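Local coordinates for glutathione S-transferase (Bombyx mori, PDB 4E8H), which probably works as a delta/epsilon-class glutathione transferase, a homodimer that holds glutathione at its thioredoxin-like domain, at residues R19-V27 / L196-D205; Y111-L122 / T168-Y177. All blocks are in the same frame, centred on the assembly; numbering follows the deposited sequence.

Contact 1 of 2, residues R19-V27 / L196-D205; sequences RAVMMTARV and LEPYGYDEID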
loop_
_atom_site.group_PDB
_atom_site.type_symbol
_atom_site.label_atom_id
_atom_site.label_comp_id
_atom_site.label_asym_id
_atom_site.label_seq_id
_atom_site.Cartn_x
_atom_site.Cartn_y
_atom_site.Cartn_z
ATOM N N ARG B 19 -0.465 6.539 14.940
ATOM C CA ARG B 19 0.447 7.668 15.117
ATOM C C ARG B 19 0.696 8.462 13.830
ATOM O O ARG B 19 0.799 9.688 13.873
ATOM C CB ARG B 19 1.762 7.190 15.733
ATOM C CG ARG B 19 1.651 6.858 17.220
ATOM C CD ARG B 19 2.656 5.799 17.651
ATOM N NE ARG B 19 4.027 6.136 17.275
ATOM C CZ ARG B 19 5.061 5.305 17.373
ATOM N NH1 ARG B 19 4.893 4.073 17.840
ATOM N NH2 ARG B 19 6.269 5.703 17.002
ATOM N N ALA B 20 0.784 7.767 12.696
ATOM C CA ALA B 20 0.917 8.424 11.393
ATOM C C ALA B 20 -0.309 9.282 11.080
ATOM O O ALA B 20 -0.177 10.411 10.599
ATOM C CB ALA B 20 1.151 7.393 10.292
ATOM N N VAL B 21 -1.496 8.746 11.364
ATOM C CA VAL B 21 -2.745 9.480 11.159
ATOM C C VAL B 21 -2.820 10.712 12.066
ATOM O O VAL B 21 -3.150 11.806 11.601
ATOM C CB VAL B 21 -3.997 8.582 11.370
ATOM C CG1 VAL B 21 -5.279 9.413 11.320
ATOM C CG2 VAL B 21 -4.049 7.475 10.326
ATOM N N MET B 22 -2.497 10.528 13.347
ATOM C CA MET B 22 -2.609 11.596 14.348
ATOM C C MET B 22 -1.716 12.796 14.035
ATOM O O MET B 22 -2.135 13.941 14.202
ATOM C CB MET B 22 -2.322 11.060 15.757
ATOM C CG MET B 22 -3.414 10.147 16.307
ATOM S SD MET B 22 -2.859 9.099 17.668
ATOM C CE MET B 22 -3.016 10.222 19.052
ATOM N N MET B 23 -0.495 12.530 13.576
ATOM C CA MET B 23 0.422 13.596 13.171
ATOM C C MET B 23 -0.015 14.273 11.870
ATOM O O MET B 23 0.176 15.477 11.710
ATOM C CB MET B 23 1.860 13.081 13.052
ATOM C CG MET B 23 2.555 12.841 14.391
ATOM S SD MET B 23 4.329 12.510 14.252
ATOM C CE MET B 23 4.339 10.938 13.394
ATOM N N THR B 24 -0.597 13.505 10.948
ATOM C CA THR B 24 -1.125 14.077 9.705
ATOM C C THR B 24 -2.257 15.059 10.007
ATOM O O THR B 24 -2.307 16.147 9.431
ATOM C CB THR B 24 -1.605 12.993 8.713
ATOM O OG1 THR B 24 -0.510 12.132 8.387
ATOM C CG2 THR B 24 -2.133 13.623 7.424
ATOM N N ALA B 25 -3.149 14.672 10.919
ATOM C CA ALA B 25 -4.260 15.526 11.344
ATOM C C ALA B 25 -3.794 16.815 12.025
ATOM O O ALA B 25 -4.409 17.869 11.840
ATOM C CB ALA B 25 -5.201 14.756 12.256
ATOM N N ARG B 26 -2.720 16.731 12.807
ATOM C CA ARG B 26 -2.155 17.913 13.459
ATOM C C ARG B 26 -1.599 18.910 12.444
ATOM O O ARG B 26 -1.870 20.110 12.540
ATOM C CB ARG B 26 -1.079 17.523 14.479
ATOM C CG ARG B 26 -1.623 16.850 15.737
ATOM C CD ARG B 26 -2.313 17.843 16.664
ATOM N NE ARG B 26 -1.359 18.770 17.270
ATOM C CZ ARG B 26 -0.744 18.564 18.431
ATOM N NH1 ARG B 26 -0.981 17.460 19.134
ATOM N NH2 ARG B 26 0.108 19.466 18.896
ATOM N N VAL B 27 -0.838 18.410 11.470
ATOM C CA VAL B 27 -0.257 19.249 10.413
ATOM C C VAL B 27 -1.349 19.953 9.600
ATOM O O VAL B 27 -1.173 21.093 9.161
ATOM C CB VAL B 27 0.699 18.438 9.490
ATOM C CG1 VAL B 27 1.170 19.272 8.298
ATOM C CG2 VAL B 27 1.899 17.942 10.274
ATOM N N LEU B 196 7.956 18.557 12.449
ATOM C CA LEU B 196 6.788 17.997 13.130
ATOM C C LEU B 196 6.646 18.382 14.603
ATOM O O LEU B 196 5.612 18.101 15.214
ATOM C CB LEU B 196 6.758 16.471 12.975
ATOM C CG LEU B 196 6.481 15.916 11.574
ATOM C CD1 LEU B 196 6.716 14.413 11.539
ATOM C CD2 LEU B 196 5.067 16.253 11.101
ATOM N N GLU B 197 7.665 19.025 15.172
ATOM C CA GLU B 197 7.612 19.441 16.581
ATOM C C GLU B 197 6.494 20.441 16.917
ATOM O O GLU B 197 5.937 20.377 18.014
ATOM C CB GLU B 197 8.967 19.951 17.092
ATOM C CG GLU B 197 10.037 18.869 17.281
ATOM C CD GLU B 197 9.701 17.813 18.335
ATOM O OE1 GLU B 197 8.618 17.863 18.964
ATOM O OE2 GLU B 197 10.543 16.913 18.534
ATOM N N PRO B 198 6.160 21.365 15.988
ATOM C CA PRO B 198 4.988 22.193 16.284
ATOM C C PRO B 198 3.670 21.436 16.079
ATOM O O PRO B 198 2.597 21.996 16.312
ATOM C CB PRO B 198 5.100 23.348 15.274
ATOM C CG PRO B 198 6.458 23.220 14.643
ATOM C CD PRO B 198 6.810 21.779 14.732
ATOM N N TYR B 199 3.758 20.175 15.661
ATOM C CA TYR B 199 2.573 19.375 15.356
ATOM C C TYR B 199 2.478 18.081 16.171
ATOM O O TYR B 199 1.958 17.069 15.694
ATOM C CB TYR B 199 2.505 19.092 13.851
ATOM C CG TYR B 199 2.448 20.346 13.003
ATOM C CD1 TYR B 199 1.309 21.153 12.996
ATOM C CD2 TYR B 199 3.532 20.728 12.213
ATOM C CE1 TYR B 199 1.248 22.305 12.223
ATOM C CE2 TYR B 199 3.481 21.883 11.434
ATOM C CZ TYR B 199 2.334 22.664 11.445
ATOM O OH TYR B 199 2.273 23.805 10.678
ATOM N N GLY B 200 2.981 18.125 17.402
ATOM C CA GLY B 200 2.814 17.027 18.350
ATOM C C GLY B 200 3.734 15.834 18.168
ATOM O O GLY B 200 3.379 14.715 18.550
ATOM N N TYR B 201 4.918 16.065 17.606
ATOM C CA TYR B 201 5.866 14.976 17.390
ATOM C C TYR B 201 6.199 14.220 18.687
ATOM O O TYR B 201 6.206 12.988 18.698
ATOM C CB TYR B 201 7.143 15.449 16.682
ATOM C CG TYR B 201 8.142 14.330 16.519
ATOM C CD1 TYR B 201 9.226 14.216 17.382
ATOM C CD2 TYR B 201 7.977 13.358 15.532
ATOM C CE1 TYR B 201 10.134 13.182 17.256
ATOM C CE2 TYR B 201 8.882 12.315 15.399
ATOM C CZ TYR B 201 9.957 12.232 16.267
ATOM O OH TYR B 201 10.864 11.206 16.147
ATOM N N ASP B 202 6.470 14.957 19.766
ATOM C CA ASP B 202 6.797 14.334 21.056
ATOM C C ASP B 202 5.605 13.632 21.688
ATOM O O ASP B 202 5.719 12.484 22.117
ATOM C CB ASP B 202 7.374 15.345 22.052
ATOM C CG ASP B 202 7.849 14.687 23.348
ATOM O OD1 ASP B 202 9.070 14.466 23.491
ATOM O OD2 ASP B 202 7.004 14.378 24.219
ATOM N N GLU B 203 4.471 14.324 21.759
ATOM C CA GLU B 203 3.296 13.781 22.436
ATOM C C GLU B 203 2.673 12.591 21.698
ATOM O O GLU B 203 2.052 11.732 22.325
ATOM C CB GLU B 203 2.257 14.874 22.722
ATOM C CG GLU B 203 1.699 15.571 21.493
ATOM C CD GLU B 203 0.926 16.829 21.837
ATOM O OE1 GLU B 203 1.501 17.931 21.712
ATOM O OE2 GLU B 203 -0.255 16.720 22.231
ATOM N N ILE B 204 2.851 12.535 20.379
ATOM C CA ILE B 204 2.313 11.431 19.580
ATOM C C ILE B 204 3.359 10.343 19.312
ATOM O O ILE B 204 3.195 9.202 19.752
ATOM C CB ILE B 204 1.688 11.921 18.237
ATOM C CG1 ILE B 204 0.526 12.888 18.499
ATOM C CG2 ILE B 204 1.219 10.735 17.384
ATOM C CD1 ILE B 204 0.154 13.760 17.306
ATOM N N ASP B 205 4.429 10.704 18.604
ATOM C CA ASP B 205 5.372 9.716 18.074
ATOM C C ASP B 205 6.387 9.218 19.101
ATOM O O ASP B 205 6.570 8.009 19.254
ATOM C CB ASP B 205 6.085 10.247 16.824
ATOM C CG ASP B 205 6.412 9.148 15.826
ATOM O OD1 ASP B 205 5.824 8.049 15.926
ATOM O OD2 ASP B 205 7.246 9.385 14.926
HETATM O O HOH W 1 0.699 20.417 21.764
#
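The R26 guanidinium carries the backbone of Y199 and G200 over one face, with G200 N 3.5 Å from NH2, and meets the E203 carboxylate at its edge; D205 O lies over one face of the R19 guanidinium. The Y199 ring takes V27 CA over a face, a CH-pi contact 3.9 Å from CA to the ring centroid, while V27 CG2 lies against Y199 CG and L196 CD2. This is the interdomain seam of the glutathione transferase fold: residues 19-27 of the thioredoxin-like domain run at 152° to residues 201-205, the start of helix 201-213, with G200 at its N-cap position. Two knobs interlock there. I204 sits among R19, M22, M23 and R26, and M23 fills the hole between L196, Y201, I204 and D205; a bend at M23 chi3 (-66°) brings CE within 3.6 Å of D205 OD2, and SD lies obliquely beside the Y201 ring in a Met-aromatic contact. The weak R26–E203 salt bridge is supplemented by a water. At the other end R19 grips one oxygen side-on: NE meets D205 OD1 (3.0 Å) nearly along its C-O axis, and NH2, also bonded to N171, reaches D205 OD1 (2.6 Å) from above the carboxylate plane.

Contact 2 of 2, residues Y111-L122 / T168-Y177; sequences YLRYLNLYTPIL and TITNIDAFGY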
loop_
_atom_site.group_PDB
_atom_site.type_symbol
_atom_site.label_atom_id
_atom_site.label_comp_id
_atom_site.label_asym_id
_atom_site.label_seq_id
_atom_site.Cartn_x
_atom_site.Cartn_y
_atom_site.Cartn_z
ATOM N N TYR B 111 7.625 -1.067 6.439
ATOM C CA TYR B 111 6.841 -1.398 7.623
ATOM C C TYR B 111 6.696 -2.905 7.821
ATOM O O TYR B 111 6.772 -3.395 8.949
ATOM C CB TYR B 111 5.467 -0.726 7.596
ATOM C CG TYR B 111 4.730 -0.871 8.903
ATOM C CD1 TYR B 111 5.166 -0.197 10.044
ATOM C CD2 TYR B 111 3.611 -1.696 9.009
ATOM C CE1 TYR B 111 4.505 -0.334 11.254
ATOM C CE2 TYR B 111 2.937 -1.836 10.217
ATOM C CZ TYR B 111 3.392 -1.153 11.334
ATOM O OH TYR B 111 2.737 -1.285 12.535
ATOM N N LEU B 112 6.490 -3.628 6.723
ATOM C CA LEU B 112 6.377 -5.084 6.761
ATOM C C LEU B 112 7.644 -5.743 7.308
ATOM O O LEU B 112 7.568 -6.619 8.174
ATOM C CB LEU B 112 6.040 -5.639 5.372
ATOM C CG LEU B 112 6.048 -7.160 5.176
ATOM C CD1 LEU B 112 5.005 -7.856 6.053
ATOM C CD2 LEU B 112 5.835 -7.504 3.710
ATOM N N ARG B 113 8.799 -5.317 6.796
ATOM C CA ARG B 113 10.093 -5.833 7.252
ATOM C C ARG B 113 10.401 -5.429 8.695
ATOM O O ARG B 113 11.040 -6.187 9.431
ATOM C CB ARG B 113 11.219 -5.405 6.307
ATOM C CG ARG B 113 11.285 -6.228 5.024
ATOM C CD ARG B 113 11.980 -5.468 3.905
ATOM N NE ARG B 113 11.776 -6.104 2.604
ATOM C CZ ARG B 113 12.750 -6.483 1.780
ATOM N NH1 ARG B 113 14.023 -6.287 2.100
ATOM N NH2 ARG B 113 12.447 -7.051 0.620
ATOM N N TYR B 114 9.948 -4.236 9.085
ATOM C CA TYR B 114 9.996 -3.791 10.480
ATOM C C TYR B 114 9.198 -4.747 11.366
ATOM O O TYR B 114 9.687 -5.187 12.411
ATOM C CB TYR B 114 9.466 -2.352 10.614
ATOM C CG TYR B 114 9.063 -1.954 12.025
ATOM C CD1 TYR B 114 9.992 -1.409 12.910
ATOM C CD2 TYR B 114 7.747 -2.119 12.470
ATOM C CE1 TYR B 114 9.627 -1.044 14.205
ATOM C CE2 TYR B 114 7.372 -1.762 13.763
ATOM C CZ TYR B 114 8.317 -1.224 14.624
ATOM O OH TYR B 114 7.955 -0.863 15.902
ATOM N N LEU B 115 7.973 -5.063 10.940
ATOM C CA LEU B 115 7.101 -5.987 11.670
ATOM C C LEU B 115 7.708 -7.377 11.797
ATOM O O LEU B 115 7.668 -7.973 12.872
ATOM C CB LEU B 115 5.726 -6.099 11.003
ATOM C CG LEU B 115 4.710 -4.966 11.152
ATOM C CD1 LEU B 115 3.489 -5.286 10.302
ATOM C CD2 LEU B 115 4.307 -4.742 12.609
ATOM N N ASN B 116 8.263 -7.890 10.700
ATOM C CA ASN B 116 8.859 -9.226 10.688
ATOM C C ASN B 116 10.073 -9.349 11.609
ATOM O O ASN B 116 10.287 -10.394 12.229
ATOM C CB ASN B 116 9.209 -9.653 9.260
ATOM C CG ASN B 116 7.977 -9.932 8.409
ATOM O OD1 ASN B 116 6.860 -10.045 8.919
ATOM N ND2 ASN B 116 8.181 -10.048 7.104
ATOM N N LEU B 117 10.853 -8.274 11.703
ATOM C CA LEU B 117 11.996 -8.225 12.614
ATOM C C LEU B 117 11.579 -8.049 14.080
ATOM O O LEU B 117 12.011 -8.816 14.943
ATOM C CB LEU B 117 12.985 -7.123 12.198
ATOM C CG LEU B 117 14.206 -6.834 13.085
ATOM C CD1 LEU B 117 15.064 -8.076 13.324
ATOM C CD2 LEU B 117 15.046 -5.715 12.491
ATOM N N TYR B 118 10.738 -7.056 14.354
ATOM C CA TYR B 118 10.500 -6.629 15.736
ATOM C C TYR B 118 9.335 -7.288 16.480
ATOM O O TYR B 118 9.394 -7.425 17.703
ATOM C CB TYR B 118 10.417 -5.103 15.826
ATOM C CG TYR B 118 11.761 -4.426 15.670
ATOM C CD1 TYR B 118 12.717 -4.485 16.688
ATOM C CD2 TYR B 118 12.080 -3.728 14.507
ATOM C CE1 TYR B 118 13.956 -3.864 16.548
ATOM C CE2 TYR B 118 13.314 -3.101 14.359
ATOM C CZ TYR B 118 14.247 -3.175 15.381
ATOM O OH TYR B 118 15.469 -2.556 15.234
ATOM N N THR B 119 8.293 -7.695 15.757
ATOM C CA THR B 119 7.132 -8.345 16.385
ATOM C C THR B 119 7.497 -9.571 17.251
ATOM O O THR B 119 7.003 -9.678 18.378
ATOM C CB THR B 119 6.013 -8.682 15.360
ATOM O OG1 THR B 119 5.639 -7.492 14.654
ATOM C CG2 THR B 119 4.779 -9.252 16.053
ATOM N N PRO B 120 8.359 -10.488 16.744
ATOM C CA PRO B 120 8.745 -11.624 17.595
ATOM C C PRO B 120 9.461 -11.189 18.875
ATOM O O PRO B 120 9.195 -11.738 19.947
ATOM C CB PRO B 120 9.704 -12.424 16.705
ATOM C CG PRO B 120 9.341 -12.045 15.320
ATOM C CD PRO B 120 8.953 -10.604 15.398
ATOM N N ILE B 121 10.354 -10.208 18.752
ATOM C CA ILE B 121 11.108 -9.687 19.890
ATOM C C ILE B 121 10.177 -9.093 20.954
ATOM O O ILE B 121 10.199 -9.517 22.115
ATOM C CB ILE B 121 12.167 -8.632 19.448
ATOM C CG1 ILE B 121 13.074 -9.199 18.348
ATOM C CG2 ILE B 121 12.995 -8.169 20.648
ATOM C CD1 ILE B 121 13.964 -8.168 17.663
ATOM N N LEU B 122 9.350 -8.136 20.540
ATOM C CA LEU B 122 8.523 -7.351 21.458
ATOM C C LEU B 122 7.400 -8.129 22.142
ATOM O O LEU B 122 7.129 -7.914 23.324
ATOM C CB LEU B 122 7.942 -6.125 20.740
ATOM C CG LEU B 122 8.929 -5.069 20.228
ATOM C CD1 LEU B 122 8.294 -4.224 19.131
ATOM C CD2 LEU B 122 9.436 -4.187 21.361
ATOM N N THR B 168 8.273 4.716 11.788
ATOM C CA THR B 168 9.138 3.539 11.813
ATOM C C THR B 168 10.554 3.883 12.268
ATOM O O THR B 168 11.166 3.142 13.044
ATOM C CB THR B 168 9.152 2.847 10.430
ATOM O OG1 THR B 168 7.867 2.267 10.187
ATOM C CG2 THR B 168 10.209 1.747 10.358
ATOM N N ILE B 169 11.060 5.011 11.783
ATOM C CA ILE B 169 12.392 5.475 12.148
ATOM C C ILE B 169 12.409 5.898 13.619
ATOM O O ILE B 169 13.382 5.629 14.330
ATOM C CB ILE B 169 12.892 6.597 11.192
ATOM C CG1 ILE B 169 12.870 6.114 9.729
ATOM C CG2 ILE B 169 14.289 7.082 11.580
ATOM C CD1 ILE B 169 13.642 4.813 9.450
ATOM N N THR B 170 11.325 6.525 14.076
ATOM C CA THR B 170 11.164 6.846 15.495
ATOM C C THR B 170 11.184 5.573 16.352
ATOM O O THR B 170 11.862 5.534 17.383
ATOM C CB THR B 170 9.876 7.662 15.768
ATOM O OG1 THR B 170 9.910 8.879 15.011
ATOM C CG2 THR B 170 9.749 8.012 17.253
ATOM N N ASN B 171 10.463 4.538 15.921
ATOM C CA ASN B 171 10.429 3.279 16.666
ATOM C C ASN B 171 11.800 2.619 16.805
ATOM O O ASN B 171 12.208 2.270 17.913
ATOM C CB ASN B 171 9.424 2.297 16.061
ATOM C CG ASN B 171 7.985 2.660 16.379
ATOM O OD1 ASN B 171 7.685 3.223 17.433
ATOM N ND2 ASN B 171 7.084 2.331 15.465
ATOM N N ILE B 172 12.510 2.468 15.688
ATOM C CA ILE B 172 13.823 1.814 15.709
ATOM C C ILE B 172 14.854 2.608 16.521
ATOM O O ILE B 172 15.719 2.022 17.173
ATOM C CB ILE B 172 14.338 1.419 14.290
ATOM C CG1 ILE B 172 14.681 2.653 13.441
ATOM C CG2 ILE B 172 13.321 0.505 13.589
ATOM C CD1 ILE B 172 15.460 2.337 12.162
ATOM N N ASP B 173 14.742 3.935 16.486
ATOM C CA ASP B 173 15.562 4.803 17.326
ATOM C C ASP B 173 15.323 4.482 18.806
ATOM O O ASP B 173 16.278 4.273 19.561
ATOM C CB ASP B 173 15.265 6.275 17.027
ATOM C CG ASP B 173 16.119 7.225 17.846
ATOM O OD1 ASP B 173 17.361 7.192 17.709
ATOM O OD2 ASP B 173 15.541 8.016 18.621
ATOM N N ALA B 174 14.051 4.415 19.201
ATOM C CA ALA B 174 13.666 4.047 20.567
ATOM C C ALA B 174 14.107 2.633 20.964
ATOM O O ALA B 174 14.300 2.352 22.150
ATOM C CB ALA B 174 12.164 4.209 20.755
ATOM N N PHE B 175 14.258 1.751 19.976
ATOM C CA PHE B 175 14.676 0.364 20.222
ATOM C C PHE B 175 16.199 0.207 20.262
ATOM O O PHE B 175 16.711 -0.882 20.543
ATOM C CB PHE B 175 14.094 -0.602 19.177
ATOM C CG PHE B 175 12.584 -0.614 19.097
ATOM C CD1 PHE B 175 11.788 -0.064 20.106
ATOM C CD2 PHE B 175 11.956 -1.214 18.008
ATOM C CE1 PHE B 175 10.397 -0.088 20.011
ATOM C CE2 PHE B 175 10.568 -1.249 17.907
ATOM C CZ PHE B 175 9.787 -0.686 18.910
ATOM N N GLY B 176 16.915 1.291 19.969
ATOM C CA GLY B 176 18.374 1.299 20.035
ATOM C C GLY B 176 19.093 1.030 18.725
ATOM O O GLY B 176 20.294 0.748 18.727
ATOM N N TYR B 177 18.368 1.102 17.610
ATOM C CA TYR B 177 18.994 1.007 16.296
ATOM C C TYR B 177 19.760 2.301 16.039
ATOM O O TYR B 177 19.212 3.396 16.194
ATOM C CB TYR B 177 17.947 0.776 15.199
ATOM C CG TYR B 177 18.497 0.208 13.901
ATOM C CD1 TYR B 177 18.185 -1.091 13.501
ATOM C CD2 TYR B 177 19.320 0.972 13.071
ATOM C CE1 TYR B 177 18.682 -1.618 12.309
ATOM C CE2 TYR B 177 19.825 0.455 11.884
ATOM C CZ TYR B 177 19.502 -0.839 11.509
ATOM O OH TYR B 177 19.997 -1.347 10.331
HETATM O O HOH W 2 17.165 -2.894 18.079
#
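Y118 and F175 meet obliquely, their planes 58° apart and centroids 5.0 Å from each other, with F175 CD2 over one face of the Y118 ring, 3.6 Å from Y118 CD1. Y114 crosses F175 at about a right angle: with its CG anti to the backbone N (chi1 162°) the ring reaches across to helix 160-174, and Y114 OH comes to the F175 edge, 3.3 Å from CE2. The same hydroxyl lies 3.3 Å from N171 ND2, at too poor an angle for a hydrogen bond; the amide's other end, OD1, accepts from R19 NH2. I172 CG2 fits between the two tyrosines, at the edge of the Y114 ring, near its plane, and 3.7 Å from Y118 CE2, and L122 CD1 closes on F175 CZ. Y118 OH approaches the edge of the Y177 ring and weakly shares a water with F175 O. An alanine at Y118 takes away the ring face under F175 CD2 and the CE2 edge against I172 CG2, and would probably open a gap between the helices and let the F175 ring turn more easily. G176, with positive phi, forms a Schellman motif after the last turn; beyond it Y177 OH bonds D137 OD1. This is packing inside the all-helical C-terminal domain: residues 111-122 and 168-174 run near-parallel (25°), with F136 of helix 130-146 against Y114 and I172, and helix 201-213 against N171.

How the contacts relate
Contact 1 joins the thioredoxin-like domain to the last helix of the chain, whereas contact 2 lies within the helical domain. Contact 1 is partly buried and mixes sulfur and aliphatic packing with charges, one salt bridge at a buried end and a weaker one beside an exposed glutamate. Contact 2 is buried, dominated by aromatic rings, and has no direct hydrogen bond between its segments. They share no helix, yet meet through helix 160-174: T170 OG1 probably bonds both D205 OD2 and Y201 OH. Contact 2 comes closer to glutathione, the Y111 side chain being about 5 Å from it, against about 9 Å for that of R19.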